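Local coordinates for uncharacterized protein (Methanothermobacter thermautotrophicus, PDB 1IHN) that is of unknown function but folds as a compact single alpha/beta chain with a novel tertiary fold, at residues 10-15 against 21-26; 32-37 against 108-113; 40-43 against 49-52. All blocks are in the same frame, centred on the assembly; numbering follows the deposited sequence.

Interaction 1 (10-15 against 21-26); sequences GSVTYR and SDIVVH
Y14 and V12 on strand 11-14 meet V25 and I23 on strand 23-25, joining two beta-sheets by their faces. Strand 11-14 is the middle of a three-stranded antiparallel sheet. Strand 23-25 belongs to the mixed five-stranded sheet. The strands are stacked, not paired: the nearest CA atoms, of Y14 and V25, are 8.8 Å apart.

Apolar packing makes the contact. CG2 of V12 touches CD1 of I23 at 4.2 Å, so two methyl groups meet between the sheets. Y14 and V25 approach from opposite directions. With CG anti to the backbone N (chi1 180°), the ring reaches across to V25, which meets it obliquely. CG of R15 lies on one face of this ring, toward its rim, 3.4 Å above the plane. The ring of F4 also meets it, the planes inclined at about 50°.

The polar end of Y14 is buried, and its partner lies elsewhere: OH hydrogen-bonds to the hydroxyl of Y95. A leucine in place of Y14 would probably leave the Y95 hydroxyl without this mate and open a gap beside V25. The touch itself falls at the end of the ring, where CG1 of V25 lies 3.5 Å from CZ of Y14.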
loop_
_atom_site.group_PDB
_atom_site.type_symbol
_atom_site.label_atom_id
_atom_site.label_comp_id
_atom_site.label_asym_id
_atom_site.label_seq_id
_atom_site.Cartn_x
_atom_site.Cartn_y
_atom_site.Cartn_z
ATOM N N GLY A 10 7.169 8.745 -7.402
ATOM C CA GLY A 10 8.156 8.803 -6.339
ATOM C C GLY A 10 7.727 9.429 -5.029
ATOM O O GLY A 10 8.550 9.550 -4.119
ATOM N N SER A 11 6.461 9.815 -4.899
ATOM C CA SER A 11 6.026 10.427 -3.647
ATOM C C SER A 11 4.523 10.474 -3.358
ATOM O O SER A 11 3.702 10.726 -4.244
ATOM C CB SER A 11 6.587 11.847 -3.558
ATOM O OG SER A 11 6.246 12.452 -2.325
ATOM N N VAL A 12 4.181 10.221 -2.098
ATOM C CA VAL A 12 2.802 10.274 -1.626
ATOM C C VAL A 12 2.828 10.986 -0.282
ATOM O O VAL A 12 3.844 10.961 0.419
ATOM C CB VAL A 12 2.171 8.866 -1.439
ATOM C CG1 VAL A 12 1.931 8.221 -2.789
ATOM C CG2 VAL A 12 3.073 7.991 -0.578
ATOM N N THR A 13 1.724 11.636 0.066
ATOM C CA THR A 13 1.631 12.342 1.333
ATOM C C THR A 13 0.489 11.753 2.151
ATOM O O THR A 13 -0.650 11.690 1.697
ATOM C CB THR A 13 1.387 13.849 1.121
ATOM O OG1 THR A 13 2.501 14.421 0.425
ATOM C CG2 THR A 13 1.210 14.558 2.456
ATOM N N TYR A 14 0.808 11.312 3.362
ATOM C CA TYR A 14 -0.183 10.717 4.238
ATOM C C TYR A 14 -0.112 11.388 5.599
ATOM O O TYR A 14 0.950 11.450 6.215
ATOM C CB TYR A 14 0.087 9.218 4.385
ATOM C CG TYR A 14 -0.897 8.516 5.289
ATOM C CD1 TYR A 14 -2.215 8.294 4.883
ATOM C CD2 TYR A 14 -0.516 8.078 6.555
ATOM C CE1 TYR A 14 -3.128 7.654 5.712
ATOM C CE2 TYR A 14 -1.424 7.430 7.396
ATOM C CZ TYR A 14 -2.726 7.222 6.970
ATOM O OH TYR A 14 -3.625 6.572 7.791
ATOM N N ARG A 15 -1.250 11.891 6.060
ATOM C CA ARG A 15 -1.337 12.572 7.345
ATOM C C ARG A 15 -0.344 13.723 7.460
ATOM O O ARG A 15 0.303 13.909 8.490
ATOM C CB ARG A 15 -1.139 11.576 8.489
ATOM C CG ARG A 15 -2.219 10.506 8.534
ATOM C CD ARG A 15 -2.071 9.600 9.747
ATOM N NE ARG A 15 -2.427 10.280 10.985
ATOM C CZ ARG A 15 -2.373 9.723 12.189
ATOM N NH1 ARG A 15 -1.972 8.465 12.332
ATOM N NH2 ARG A 15 -2.731 10.424 13.254
ATOM N N SER A 21 9.408 6.827 -0.461
ATOM C CA SER A 21 9.771 5.423 -0.550
ATOM C C SER A 21 8.485 4.635 -0.335
ATOM O O SER A 21 7.487 5.201 0.107
ATOM C CB SER A 21 10.802 5.079 0.527
ATOM O OG SER A 21 10.340 5.473 1.808
ATOM N N ASP A 22 8.492 3.344 -0.654
ATOM C CA ASP A 22 7.295 2.524 -0.476
ATOM C C ASP A 22 6.918 2.409 0.996
ATOM O O ASP A 22 7.781 2.259 1.855
ATOM C CB ASP A 22 7.517 1.131 -1.061
ATOM C CG ASP A 22 7.516 1.130 -2.577
ATOM O OD1 ASP A 22 7.610 2.223 -3.175
ATOM O OD2 ASP A 22 7.430 0.033 -3.168
ATOM N N ILE A 23 5.622 2.470 1.286
ATOM C CA ILE A 23 5.173 2.391 2.666
ATOM C C ILE A 23 3.985 1.479 2.892
ATOM O O ILE A 23 3.260 1.110 1.962
ATOM C CB ILE A 23 4.776 3.786 3.222
ATOM C CG1 ILE A 23 3.626 4.368 2.394
ATOM C CG2 ILE A 23 5.983 4.730 3.196
ATOM C CD1 ILE A 23 3.018 5.649 2.967
ATOM N N VAL A 24 3.806 1.133 4.157
ATOM C CA VAL A 24 2.703 0.306 4.609
ATOM C C VAL A 24 1.886 1.187 5.559
ATOM O O VAL A 24 2.424 1.728 6.531
ATOM C CB VAL A 24 3.200 -0.919 5.408
ATOM C CG1 VAL A 24 2.009 -1.683 5.987
ATOM C CG2 VAL A 24 4.041 -1.825 4.513
ATOM N N VAL A 25 0.601 1.355 5.262
ATOM C CA VAL A 25 -0.272 2.135 6.127
ATOM C C VAL A 25 -1.101 1.137 6.945
ATOM O O VAL A 25 -1.877 0.349 6.399
ATOM C CB VAL A 25 -1.197 3.066 5.307
ATOM C CG1 VAL A 25 -2.111 3.848 6.237
ATOM C CG2 VAL A 25 -0.355 4.038 4.492
ATOM N N HIS A 26 -0.906 1.169 8.258
ATOM C CA HIS A 26 -1.594 0.275 9.175
ATOM C C HIS A 26 -3.009 0.758 9.520
ATOM O O HIS A 26 -3.338 1.932 9.350
ATOM C CB HIS A 26 -0.738 0.123 10.434
ATOM C CG HIS A 26 0.623 -0.441 10.158
ATOM N ND1 HIS A 26 0.884 -1.794 10.163
ATOM C CD2 HIS A 26 1.776 0.160 9.777
ATOM C CE1 HIS A 26 2.134 -2.003 9.793
ATOM N NE2 HIS A 26 2.699 -0.834 9.551
#

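Interaction 2 (32-37 against 108-113); sequences TPRRKE and IIHVTC
R34 and I108 bring the two backbones closest, with CA atoms 7.1 Å apart, where the chain leaves strand 31-33 and strand 105-109 is ending. Both strands belong to the mixed five-stranded sheet, and strand 23-25 lies between them. The contact is therefore made by side chains across an intervening strand.

R34 does most of the work. Its chain starts with CG anti to the backbone N (chi1 176°) and stays extended from CG to NE. This carries it over I108 and on to H110. It passes I108 at about a right angle, and CD of R34 lies 4.2 Å from CG2 of I108. This part of the contact is apolar.

Farther out, NH1 of R34 comes within 3.8 Å of ND1 of H110. The guanidinium and imidazole planes are 90° apart. The two groups are brought together by D22 of strand 23-25's leading loop, whose OD2 takes a salt bridge from R34 NH1 and a hydrogen bond with H110 ND1. The guanidinium is gripped further by E53 at NE and by the carbonyl O of S46 at NH2. Its charge thus has two carboxylate partners, D22 and E53, and all three nitrogens are bonded.

Neighbours along the chain lie on both flat groups. An inverse gamma turn centred on R35, with a weak K36 N to R34 O bond, brings K36 back. CG of K36 lies 3.7 Å above the guanidinium plane of R34, toward its rim. Backbone N of T112 sits 4.0 Å above the centre of the H110 ring.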
loop_
_atom_site.group_PDB
_atom_site.type_symbol
_atom_site.label_atom_id
_atom_site.label_comp_id
_atom_site.label_asym_id
_atom_site.label_seq_id
_atom_site.Cartn_x
_atom_site.Cartn_y
_atom_site.Cartn_z
ATOM N N THR A 32 4.918 2.339 8.274
ATOM C CA THR A 32 6.199 1.656 8.377
ATOM C C THR A 32 6.721 1.428 6.964
ATOM O O THR A 32 5.950 1.429 5.993
ATOM C CB THR A 32 6.088 0.297 9.099
ATOM O OG1 THR A 32 5.142 -0.536 8.420
ATOM C CG2 THR A 32 5.652 0.497 10.542
ATOM N N PRO A 33 8.040 1.252 6.824
ATOM C CA PRO A 33 8.643 1.027 5.509
ATOM C C PRO A 33 8.181 -0.302 4.928
ATOM O O PRO A 33 8.029 -1.284 5.657
ATOM C CB PRO A 33 10.146 1.013 5.809
ATOM C CG PRO A 33 10.264 1.821 7.072
ATOM C CD PRO A 33 9.077 1.336 7.865
ATOM N N ARG A 34 7.957 -0.335 3.622
ATOM C CA ARG A 34 7.553 -1.572 2.979
ATOM C C ARG A 34 8.723 -2.550 3.098
ATOM O O ARG A 34 9.878 -2.166 2.938
ATOM C CB ARG A 34 7.227 -1.326 1.505
ATOM C CG ARG A 34 6.879 -2.592 0.758
ATOM C CD ARG A 34 6.742 -2.369 -0.737
ATOM N NE ARG A 34 6.808 -3.652 -1.420
ATOM C CZ ARG A 34 7.199 -3.829 -2.675
ATOM N NH1 ARG A 34 7.558 -2.794 -3.424
ATOM N NH2 ARG A 34 7.290 -5.061 -3.156
ATOM N N ARG A 35 8.428 -3.811 3.387
ATOM C CA ARG A 35 9.478 -4.818 3.525
ATOM C C ARG A 35 9.802 -5.475 2.186
ATOM O O ARG A 35 9.466 -6.638 1.953
ATOM C CB ARG A 35 9.050 -5.886 4.530
ATOM C CG ARG A 35 8.707 -5.332 5.890
ATOM C CD ARG A 35 8.380 -6.454 6.847
ATOM N NE ARG A 35 7.989 -5.959 8.160
ATOM C CZ ARG A 35 7.777 -6.741 9.214
ATOM N NH1 ARG A 35 7.924 -8.056 9.103
ATOM N NH2 ARG A 35 7.412 -6.210 10.374
ATOM N N LYS A 36 10.465 -4.728 1.312
ATOM C CA LYS A 36 10.824 -5.229 -0.010
ATOM C C LYS A 36 11.675 -6.497 0.001
ATOM O O LYS A 36 11.632 -7.272 -0.951
ATOM C CB LYS A 36 11.557 -4.144 -0.802
ATOM C CG LYS A 36 10.716 -2.932 -1.141
ATOM C CD LYS A 36 11.463 -2.015 -2.098
ATOM C CE LYS A 36 10.619 -0.817 -2.476
ATOM N NZ LYS A 36 10.213 -0.068 -1.258
ATOM N N GLU A 37 12.443 -6.707 1.070
ATOM C CA GLU A 37 13.313 -7.883 1.174
ATOM C C GLU A 37 12.530 -9.187 1.111
ATOM O O GLU A 37 13.012 -10.185 0.575
ATOM C CB GLU A 37 14.115 -7.864 2.485
ATOM C CG GLU A 37 14.406 -6.485 3.046
ATOM C CD GLU A 37 13.187 -5.853 3.700
ATOM O OE1 GLU A 37 12.622 -6.471 4.628
ATOM O OE2 GLU A 37 12.796 -4.740 3.286
ATOM N N ILE A 108 -0.600 -0.858 1.212
ATOM C CA ILE A 108 0.808 -1.001 0.892
ATOM C C ILE A 108 0.892 -0.208 -0.402
ATOM O O ILE A 108 0.239 -0.544 -1.391
ATOM C CB ILE A 108 1.218 -2.469 0.632
ATOM C CG1 ILE A 108 0.993 -3.308 1.894
ATOM C CG2 ILE A 108 2.676 -2.517 0.202
ATOM C CD1 ILE A 108 1.476 -4.746 1.794
ATOM N N ILE A 109 1.678 0.860 -0.376
ATOM C CA ILE A 109 1.825 1.743 -1.517
ATOM C C ILE A 109 3.200 1.698 -2.162
ATOM O O ILE A 109 4.222 1.777 -1.481
ATOM C CB ILE A 109 1.557 3.207 -1.102
ATOM C CG1 ILE A 109 0.173 3.328 -0.450
ATOM C CG2 ILE A 109 1.718 4.127 -2.308
ATOM C CD1 ILE A 109 -0.995 3.102 -1.391
ATOM N N HIS A 110 3.207 1.581 -3.486
ATOM C CA HIS A 110 4.439 1.572 -4.270
ATOM C C HIS A 110 4.465 2.950 -4.933
ATOM O O HIS A 110 3.556 3.294 -5.693
ATOM C CB HIS A 110 4.378 0.459 -5.322
ATOM C CG HIS A 110 5.607 0.350 -6.172
ATOM N ND1 HIS A 110 6.875 0.264 -5.642
ATOM C CD2 HIS A 110 5.751 0.261 -7.516
ATOM C CE1 HIS A 110 7.750 0.123 -6.624
ATOM N NE2 HIS A 110 7.095 0.118 -7.769
ATOM N N VAL A 111 5.494 3.742 -4.641
ATOM C CA VAL A 111 5.580 5.096 -5.194
ATOM C C VAL A 111 6.168 5.269 -6.595
ATOM O O VAL A 111 6.060 6.347 -7.172
ATOM C CB VAL A 111 6.349 6.036 -4.237
ATOM C CG1 VAL A 111 5.531 6.259 -2.978
ATOM C CG2 VAL A 111 7.713 5.441 -3.897
ATOM N N THR A 112 6.787 4.227 -7.139
ATOM C CA THR A 112 7.369 4.311 -8.478
ATOM C C THR A 112 6.686 3.317 -9.411
ATOM O O THR A 112 5.627 2.781 -9.087
ATOM C CB THR A 112 8.885 4.006 -8.459
ATOM O OG1 THR A 112 9.104 2.693 -7.929
ATOM C CG2 THR A 112 9.626 5.021 -7.607
ATOM N N CYS A 113 7.293 3.072 -10.567
ATOM C CA CYS A 113 6.732 2.134 -11.533
ATOM C C CYS A 113 7.096 0.691 -11.179
ATOM O O CYS A 113 6.161 -0.095 -10.917
ATOM C CB CYS A 113 7.221 2.469 -12.950
ATOM S SG CYS A 113 9.024 2.554 -13.159
ATOM O OXT CYS A 113 8.300 0.361 -11.156
#

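Interaction 3 (40-43 against 49-52); sequences RRKY and MAEE
K42 and A50 mark the nearest backbone approach, with CA atoms 7.2 Å apart, between the last turn of helix 36-43 and the short connection from strand 48-49 to helix 52-58. The helix lends K42 and Y43. The connection answers with A50 and E52.

The salt bridge is the polar part. K42 leaves the helix with CG anti to the backbone N (chi1 -177°) and runs extended to its amine. E52 comes across it at about a right angle, its chain bent at chi2 (95°). NZ of K42 bonds OE1 of E52 at 3.2 Å, from the syn side and 30° out of the carboxylate plane. The other oxygen stays near the lysine chain: OE2 of E52 is 3.4 Å from CD of K42. The carboxylate thus lies against the methylenes as well as the amine.

A50 touches both lysine and tyrosine. Its CB lies 4.1 Å from CD of K42 and 3.8 Å from CE1 of Y43. The Y43 ring points its edge at the A50 backbone, with CE1 of Y43 3.6 Å from CA of A50. CG of K42 lies on one face of the Y43 ring, 3.9 Å above its centre.

The surroundings tie the connection to the same helix. A50 N hydrogen-bonds to OG of S39, and the side chains of A50 and E52 rest on I38, both in helix 36-43. The side chain of selenomethionine M49 touches L75, while its backbone bonds to E76 and G78 on the side of strand 76-77.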
loop_
_atom_site.group_PDB
_atom_site.type_symbol
_atom_site.label_atom_id
_atom_site.label_comp_id
_atom_site.label_asym_id
_atom_site.label_seq_id
_atom_site.Cartn_x
_atom_site.Cartn_y
_atom_site.Cartn_z
ATOM N N ARG A 40 12.068 -9.774 -2.490
ATOM C CA ARG A 40 13.338 -9.925 -3.185
ATOM C C ARG A 40 13.917 -11.309 -2.904
ATOM O O ARG A 40 14.504 -11.943 -3.784
ATOM C CB ARG A 40 14.327 -8.859 -2.735
ATOM C CG ARG A 40 15.646 -8.905 -3.483
ATOM C CD ARG A 40 16.751 -8.293 -2.646
ATOM N NE ARG A 40 16.960 -9.041 -1.407
ATOM C CZ ARG A 40 17.026 -8.485 -0.201
ATOM N NH1 ARG A 40 16.896 -7.170 -0.068
ATOM N NH2 ARG A 40 17.230 -9.242 0.871
ATOM N N ARG A 41 13.743 -11.777 -1.675
ATOM C CA ARG A 41 14.250 -13.086 -1.281
ATOM C C ARG A 41 13.485 -14.214 -1.947
ATOM O O ARG A 41 14.061 -15.245 -2.289
ATOM C CB ARG A 41 14.169 -13.252 0.236
ATOM C CG ARG A 41 15.174 -12.420 0.990
ATOM C CD ARG A 41 14.848 -12.361 2.469
ATOM N NE ARG A 41 15.886 -11.651 3.209
ATOM C CZ ARG A 41 15.724 -11.165 4.433
ATOM N NH1 ARG A 41 14.563 -11.313 5.055
ATOM N NH2 ARG A 41 16.720 -10.531 5.033
ATOM N N LYS A 42 12.187 -14.016 -2.134
ATOM C CA LYS A 42 11.364 -15.042 -2.748
ATOM C C LYS A 42 11.362 -15.052 -4.273
ATOM O O LYS A 42 11.284 -16.117 -4.886
ATOM C CB LYS A 42 9.924 -14.925 -2.251
ATOM C CG LYS A 42 9.011 -16.012 -2.801
ATOM C CD LYS A 42 7.662 -16.011 -2.102
ATOM C CE LYS A 42 6.855 -17.243 -2.464
ATOM N NZ LYS A 42 5.551 -17.261 -1.749
ATOM N N TYR A 43 11.452 -13.879 -4.889
ATOM C CA TYR A 43 11.413 -13.798 -6.345
ATOM C C TYR A 43 12.672 -13.272 -7.025
ATOM O O TYR A 43 12.805 -13.374 -8.245
ATOM C CB TYR A 43 10.222 -12.938 -6.783
ATOM C CG TYR A 43 8.892 -13.423 -6.251
ATOM C CD1 TYR A 43 8.136 -12.634 -5.381
ATOM C CD2 TYR A 43 8.384 -14.664 -6.625
ATOM C CE1 TYR A 43 6.907 -13.068 -4.903
ATOM C CE2 TYR A 43 7.158 -15.112 -6.153
ATOM C CZ TYR A 43 6.421 -14.311 -5.293
ATOM O OH TYR A 43 5.197 -14.753 -4.837
HETATM N N MSE A 49 5.209 -8.780 -5.748
HETATM C CA MSE A 49 4.940 -8.773 -4.321
HETATM C C MSE A 49 4.587 -10.146 -3.793
HETATM O O MSE A 49 3.722 -10.830 -4.339
HETATM C CB MSE A 49 3.801 -7.805 -4.000
HETATM C CG MSE A 49 3.594 -7.581 -2.513
HETATM SE SE MSE A 49 2.130 -6.371 -2.139
HETATM C CE MSE A 49 2.912 -4.751 -2.812
ATOM N N ALA A 50 5.267 -10.550 -2.726
ATOM C CA ALA A 50 5.001 -11.839 -2.110
ATOM C C ALA A 50 3.786 -11.642 -1.209
ATOM O O ALA A 50 3.565 -10.538 -0.696
ATOM C CB ALA A 50 6.200 -12.281 -1.288
ATOM N N GLU A 51 2.996 -12.694 -1.019
ATOM C CA GLU A 51 1.821 -12.583 -0.165
ATOM C C GLU A 51 2.252 -12.378 1.278
ATOM O O GLU A 51 1.505 -11.825 2.084
ATOM C CB GLU A 51 0.937 -13.832 -0.262
ATOM C CG GLU A 51 -0.327 -13.712 0.589
ATOM C CD GLU A 51 -1.204 -14.947 0.548
ATOM O OE1 GLU A 51 -0.703 -16.047 0.871
ATOM O OE2 GLU A 51 -2.399 -14.813 0.202
ATOM N N GLU A 52 3.463 -12.822 1.600
ATOM C CA GLU A 52 3.984 -12.669 2.950
ATOM C C GLU A 52 4.018 -11.190 3.344
ATOM O O GLU A 52 3.961 -10.857 4.526
ATOM C CB GLU A 52 5.398 -13.251 3.061
ATOM C CG GLU A 52 5.506 -14.750 2.831
ATOM C CD GLU A 52 5.873 -15.108 1.401
ATOM O OE1 GLU A 52 5.002 -15.005 0.508
ATOM O OE2 GLU A 52 7.045 -15.490 1.174
#

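In the fold
Interactions 1 and 2 are close neighbours, their centres about 8 Å apart. They share the mixed five-stranded sheet, where strand 23-25 lies between strands 31-33 and 105-109. They also join directly through D22 with H110 and through a probable bond from G10 N to V111 O. Interaction 3 lies farther out, about 12 Å from interaction 2 and 20 Å from interaction 1, centre to centre. Interactions 2 and 3 both use helix 36-43, and they meet where CE of M49 packs on I108. Along the chain, interaction 1 closes first. Interaction 2 then spans 32 to 113, with interaction 3 falling within that span. The chain's end is thus brought back to its early strands.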